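Local coordinates for penicillin-binding protein activator LpoA (Escherichia coli, PDB 6DR3), which activates penicillin-binding protein 1A in peptidoglycan synthesis, stimulating its transpeptidase activity in vitro, and is represented here by its amino-terminal domain, at residues P3-A8 / I34-L39; S29-I34 / E63-Q68. All blocks are in the same frame, centred on the assembly; numbering follows the deposited sequence.

Interaction 1 (P3-A8 / I34-L39); sequences PDQSTA and INWQLL
S6 and W36 carry most of the buried surface where the N-terminal turn D4-T7 meets helix 30-47, and their CA atoms make the closest backbone approach, 6.8 Å. S6 CB sits over one face of the indole in a CH-pi contact, 3.5 Å from the centroid of the six-membered ring and 8° off its normal. The methylene, not the hydroxyl, faces the ring because OG lies between backbone N and carbonyl carbon (chi1 60°) and is turned to N35, ending 3.4 Å from N35 CB. S6 CB also meets L39 CD1 at 3.7 Å, one turn along the helix from N35, and L39 packs on Y9 and M10 of helix 7-11.

Q5 reaches the same indole at its edge. Its chain is extended beyond CG, and W36 NE1 donates to Q5 OE1 over 2.9 Å with a nearly straight N-H...O angle of 169°. The acceptor lies in the ring plane, whereas the amide is turned well out of it. CB of Q5 packs on the benzo side at W36 CZ2. W36 also touches Q24 and M25 of helix 18-25.

N35 adds a longer polar link: its ND2 donates to D4 OD2 at 3.3 Å through a bent bond entering from above the carboxylate plane, while its OD1 accepts from Q68. D4 OD1 accepts a hydrogen bond from the T7 hydroxyl through its anti lone pair, fixing D4 within its own type I turn.

The indole is thus contacted in two directions, over a face by the methylene and in its plane by the acceptor, with its N-H satisfied by a neutral amide. This combination of apolar cover and directional bonding is consistent with a defined placement of the N-terminal turn against helix 30-47 of this TPR-like domain.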
loop_
_atom_site.group_PDB
_atom_site.type_symbol
_atom_site.label_atom_id
_atom_site.label_comp_id
_atom_site.label_asym_id
_atom_site.label_seq_id
_atom_site.Cartn_x
_atom_site.Cartn_y
_atom_site.Cartn_z
ATOM N N PRO A 3 15.115 17.028 15.330
ATOM C CA PRO A 3 15.518 16.058 14.305
ATOM C C PRO A 3 16.887 15.472 14.610
ATOM O O PRO A 3 17.773 16.153 15.130
ATOM C CB PRO A 3 15.536 16.890 13.018
ATOM C CG PRO A 3 15.816 18.273 13.477
ATOM C CD PRO A 3 15.147 18.410 14.819
ATOM N N ASP A 4 17.045 14.193 14.290
ATOM C CA ASP A 4 18.327 13.515 14.380
ATOM C C ASP A 4 18.812 13.178 12.970
ATOM O O ASP A 4 18.225 13.603 11.969
ATOM C CB ASP A 4 18.211 12.270 15.262
ATOM C CG ASP A 4 17.586 11.096 14.537
ATOM O OD1 ASP A 4 16.598 11.306 13.806
ATOM O OD2 ASP A 4 18.090 9.963 14.698
ATOM N N GLN A 5 19.887 12.390 12.895
ATOM C CA GLN A 5 20.543 12.138 11.615
ATOM C C GLN A 5 19.597 11.521 10.592
ATOM O O GLN A 5 19.765 11.745 9.389
ATOM C CB GLN A 5 21.746 11.215 11.814
ATOM C CG GLN A 5 22.909 11.829 12.558
ATOM C CD GLN A 5 24.032 10.833 12.785
ATOM O OE1 GLN A 5 24.038 9.746 12.204
ATOM N NE2 GLN A 5 24.984 11.196 13.637
ATOM N N SER A 6 18.608 10.742 11.037
ATOM C CA SER A 6 17.851 9.876 10.138
ATOM C C SER A 6 16.350 10.156 10.142
ATOM O O SER A 6 15.576 9.316 9.672
ATOM C CB SER A 6 18.100 8.411 10.499
ATOM O OG SER A 6 17.698 8.143 11.832
ATOM N N THR A 7 15.919 11.322 10.627
ATOM C CA THR A 7 14.490 11.596 10.764
ATOM C C THR A 7 13.744 11.388 9.447
ATOM O O THR A 7 12.798 10.595 9.372
ATOM C CB THR A 7 14.286 13.023 11.281
ATOM O OG1 THR A 7 14.895 13.147 12.569
ATOM C CG2 THR A 7 12.804 13.364 11.394
ATOM N N ALA A 8 14.152 12.106 8.396
ATOM C CA ALA A 8 13.413 12.066 7.135
ATOM C C ALA A 8 13.291 10.644 6.603
ATOM O O ALA A 8 12.217 10.235 6.148
ATOM C CB ALA A 8 14.091 12.958 6.094
ATOM N N ILE A 34 20.625 2.505 16.303
ATOM C CA ILE A 34 19.423 1.682 16.186
ATOM C C ILE A 34 18.545 2.184 15.049
ATOM O O ILE A 34 18.012 1.394 14.260
ATOM C CB ILE A 34 18.657 1.656 17.524
ATOM C CG1 ILE A 34 19.444 0.858 18.568
ATOM C CG2 ILE A 34 17.255 1.058 17.342
ATOM C CD1 ILE A 34 18.859 0.927 19.967
ATOM N N ASN A 35 18.372 3.503 14.949
ATOM C CA ASN A 35 17.529 4.056 13.896
ATOM C C ASN A 35 18.081 3.712 12.517
ATOM O O ASN A 35 17.338 3.274 11.632
ATOM C CB ASN A 35 17.398 5.569 14.072
ATOM C CG ASN A 35 16.604 5.943 15.309
ATOM O OD1 ASN A 35 15.759 5.176 15.773
ATOM N ND2 ASN A 35 16.871 7.126 15.849
ATOM N N TRP A 36 19.387 3.908 12.315
ATOM C CA TRP A 36 20.001 3.507 11.053
ATOM C C TRP A 36 19.832 2.012 10.819
ATOM O O TRP A 36 19.584 1.574 9.690
ATOM C CB TRP A 36 21.484 3.880 11.036
ATOM C CG TRP A 36 21.769 5.354 10.888
ATOM C CD1 TRP A 36 22.513 6.130 11.727
ATOM C CD2 TRP A 36 21.322 6.219 9.835
ATOM N NE1 TRP A 36 22.559 7.422 11.264
ATOM C CE2 TRP A 36 21.833 7.505 10.106
ATOM C CE3 TRP A 36 20.539 6.033 8.690
ATOM C CZ2 TRP A 36 21.590 8.597 9.276
ATOM C CZ3 TRP A 36 20.298 7.121 7.866
ATOM C CH2 TRP A 36 20.821 8.386 8.163
ATOM N N GLN A 37 19.959 1.213 11.882
ATOM C CA GLN A 37 19.806 -0.231 11.749
ATOM C C GLN A 37 18.395 -0.595 11.309
ATOM O O GLN A 37 18.209 -1.442 10.428
ATOM C CB GLN A 37 20.154 -0.912 13.073
ATOM C CG GLN A 37 20.116 -2.428 13.022
ATOM C CD GLN A 37 20.634 -3.056 14.299
ATOM O OE1 GLN A 37 21.125 -2.363 15.189
ATOM N NE2 GLN A 37 20.528 -4.376 14.397
ATOM N N LEU A 38 17.384 0.037 11.911
ATOM C CA LEU A 38 16.007 -0.206 11.493
ATOM C C LEU A 38 15.804 0.165 10.031
ATOM O O LEU A 38 15.068 -0.513 9.306
ATOM C CB LEU A 38 15.044 0.583 12.380
ATOM C CG LEU A 38 14.885 0.086 13.817
ATOM C CD1 LEU A 38 14.194 1.141 14.661
ATOM C CD2 LEU A 38 14.106 -1.222 13.851
ATOM N N LEU A 39 16.451 1.242 9.580
ATOM C CA LEU A 39 16.314 1.658 8.189
ATOM C C LEU A 39 17.021 0.686 7.252
ATOM O O LEU A 39 16.509 0.375 6.170
ATOM C CB LEU A 39 16.859 3.074 8.016
ATOM C CG LEU A 39 15.921 4.175 8.515
ATOM C CD1 LEU A 39 16.685 5.454 8.828
ATOM C CD2 LEU A 39 14.844 4.441 7.475
#

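Interaction 2 (S29-I34 / E63-Q68); sequences SDDTRI and ELNDAQ
Q68 lays its amide across the side of I34 at about a right angle, with NE2 3.4 Å and CD 3.6 Å from I34 CG2. This methyl is presented by the rotamer of I34, which sets CG2 anti to the backbone N while CG1 stands beside it. The Q68 chain, extended beyond CG, reaches from the start of helix 66-82 to helix 30-47; within 29-34 and 63-68 the nearest CA pair is I34 and Q68, 7.9 Å apart.

The same methyl, I34 CG2, also meets L64 CD2 at 3.6 Å, the two apolar chains passing at a slant. The other branch of I34 ends in CD1, which lies near L64 CD2 and the carbonyl oxygen of E63. P61, in the loop leading into helix 66-82, touches I34 as well.

D31, one turn before I34, crosses the Q68 side chain roughly perpendicularly, its carboxylate turned 49° from the amide plane. The resulting bond from Q68 NE2 to D31 OD1 is weak, 3.4 Å long with an N-H...O angle of 144°. D31 OD1 also lies 3.5 Å from Q68 OE1, an unfavourable pair of acceptors that may contribute to the weakness. The stronger partner of NE2 is N35 OD1, also on helix 30-47.

At the other end of the amide, N65 N donates to Q68 OE1 at an angle of 167°, and Q68 N returns a bond to N65 OD1 at 2.6 Å, the reciprocal pair of a capping box at the N terminus of helix 66-82.

Q68 thus uses its amide oxygen for the helix cap and its amide nitrogen for the neighbouring helix. The bond to OE1 is consistent with a restrained amide whose NE2 points to helix 30-47, so one side chain serves both the N-terminal cap and the packing between helices.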
loop_
_atom_site.group_PDB
_atom_site.type_symbol
_atom_site.label_atom_id
_atom_site.label_comp_id
_atom_site.label_asym_id
_atom_site.label_seq_id
_atom_site.Cartn_x
_atom_site.Cartn_y
_atom_site.Cartn_z
ATOM N N SER A 29 26.286 5.297 17.166
ATOM C CA SER A 29 26.131 4.432 18.326
ATOM C C SER A 29 24.812 4.757 19.013
ATOM O O SER A 29 24.146 5.746 18.696
ATOM C CB SER A 29 27.307 4.591 19.298
ATOM O OG SER A 29 27.447 5.938 19.711
ATOM N N ASP A 30 24.436 3.896 19.952
ATOM C CA ASP A 30 23.271 4.122 20.827
ATOM C C ASP A 30 22.025 4.236 19.938
ATOM O O ASP A 30 21.898 3.488 18.956
ATOM C CB ASP A 30 23.548 5.319 21.720
ATOM C CG ASP A 30 22.553 5.441 22.860
ATOM O OD1 ASP A 30 22.412 4.473 23.636
ATOM O OD2 ASP A 30 21.913 6.507 22.980
ATOM N N ASP A 31 21.098 5.150 20.246
ATOM C CA ASP A 31 19.821 5.193 19.538
ATOM C C ASP A 31 19.999 5.608 18.084
ATOM O O ASP A 31 19.285 5.114 17.203
ATOM C CB ASP A 31 18.863 6.147 20.252
ATOM C CG ASP A 31 18.278 5.545 21.514
ATOM O OD1 ASP A 31 17.688 4.446 21.431
ATOM O OD2 ASP A 31 18.416 6.164 22.591
ATOM N N THR A 32 20.927 6.529 17.814
ATOM C CA THR A 32 21.217 6.894 16.431
ATOM C C THR A 32 21.539 5.655 15.606
ATOM O O THR A 32 21.064 5.508 14.475
ATOM C CB THR A 32 22.377 7.891 16.385
ATOM O OG1 THR A 32 22.051 9.041 17.175
ATOM C CG2 THR A 32 22.664 8.333 14.955
ATOM N N ARG A 33 22.335 4.744 16.170
ATOM C CA ARG A 33 22.687 3.519 15.463
ATOM C C ARG A 33 21.471 2.620 15.276
ATOM O O ARG A 33 21.289 2.028 14.205
ATOM C CB ARG A 33 23.791 2.783 16.224
ATOM C CG ARG A 33 24.335 1.555 15.515
ATOM C CD ARG A 33 25.242 0.753 16.428
ATOM N NE ARG A 33 25.856 -0.377 15.735
ATOM C CZ ARG A 33 27.007 -0.322 15.073
ATOM N NH1 ARG A 33 27.695 0.812 15.000
ATOM N NH2 ARG A 33 27.478 -1.410 14.479
ATOM N N ILE A 34 20.625 2.505 16.303
ATOM C CA ILE A 34 19.423 1.682 16.186
ATOM C C ILE A 34 18.545 2.184 15.049
ATOM O O ILE A 34 18.012 1.394 14.260
ATOM C CB ILE A 34 18.657 1.656 17.524
ATOM C CG1 ILE A 34 19.444 0.858 18.568
ATOM C CG2 ILE A 34 17.255 1.058 17.342
ATOM C CD1 ILE A 34 18.859 0.927 19.967
ATOM N N GLU A 63 16.632 -3.266 24.185
ATOM C CA GLU A 63 16.178 -1.996 24.754
ATOM C C GLU A 63 15.872 -1.024 23.619
ATOM O O GLU A 63 16.727 -0.255 23.183
ATOM C CB GLU A 63 17.227 -1.426 25.700
ATOM C CG GLU A 63 17.111 -1.908 27.139
ATOM C CD GLU A 63 18.230 -1.384 28.021
ATOM O OE1 GLU A 63 19.324 -1.095 27.490
ATOM O OE2 GLU A 63 18.013 -1.255 29.245
ATOM N N LEU A 64 14.633 -1.058 23.139
ATOM C CA LEU A 64 14.144 -0.123 22.135
ATOM C C LEU A 64 13.112 0.807 22.760
ATOM O O LEU A 64 12.365 0.411 23.658
ATOM C CB LEU A 64 13.516 -0.866 20.952
ATOM C CG LEU A 64 14.381 -1.918 20.254
ATOM C CD1 LEU A 64 13.530 -2.758 19.314
ATOM C CD2 LEU A 64 15.525 -1.262 19.493
ATOM N N ASN A 65 13.073 2.052 22.289
ATOM C CA ASN A 65 12.007 2.942 22.719
ATOM C C ASN A 65 10.720 2.600 21.970
ATOM O O ASN A 65 10.712 1.800 21.032
ATOM C CB ASN A 65 12.401 4.411 22.521
ATOM C CG ASN A 65 12.547 4.800 21.062
ATOM O OD1 ASN A 65 11.833 4.309 20.190
ATOM N ND2 ASN A 65 13.480 5.708 20.793
ATOM N N ASP A 66 9.614 3.217 22.394
ATOM C CA ASP A 66 8.312 2.833 21.854
ATOM C C ASP A 66 8.256 3.041 20.347
ATOM O O ASP A 66 7.718 2.200 19.617
ATOM C CB ASP A 66 7.199 3.620 22.543
ATOM C CG ASP A 66 7.178 3.405 24.041
ATOM O OD1 ASP A 66 8.256 3.153 24.619
ATOM O OD2 ASP A 66 6.083 3.478 24.640
ATOM N N ALA A 67 8.807 4.154 19.861
ATOM C CA ALA A 67 8.805 4.409 18.425
ATOM C C ALA A 67 9.624 3.361 17.681
ATOM O O ALA A 67 9.216 2.882 16.615
ATOM C CB ALA A 67 9.341 5.813 18.143
ATOM N N GLN A 68 10.779 2.983 18.232
ATOM C CA GLN A 68 11.617 1.981 17.583
ATOM C C GLN A 68 10.978 0.600 17.626
ATOM O O GLN A 68 11.155 -0.192 16.694
ATOM C CB GLN A 68 12.997 1.949 18.240
ATOM C CG GLN A 68 13.808 3.218 18.025
ATOM C CD GLN A 68 15.010 3.311 18.944
ATOM O OE1 GLN A 68 15.018 2.741 20.033
ATOM N NE2 GLN A 68 16.036 4.032 18.505
#

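From the N terminus, the chain passes through P3-A8, turns through helices 7-11 and 18-25, and returns on helix 30-47, where interaction 1 closes a loop with 25 residues between its segments. Interaction 2 starts on S29-I34, before that closure is complete, and runs through helix 50-58 to E63-Q68, with 28 residues between. The segments alternate, so the two loops cross rather than nest. They share I34, their centres lie 9 Å apart, and they also touch where L38 CD1 packs on Q68 CB and Q5 OE1 lies against T32 CG2. Helix 30-47 is the common member, tying the N-terminal segment to the start of helix 66-82.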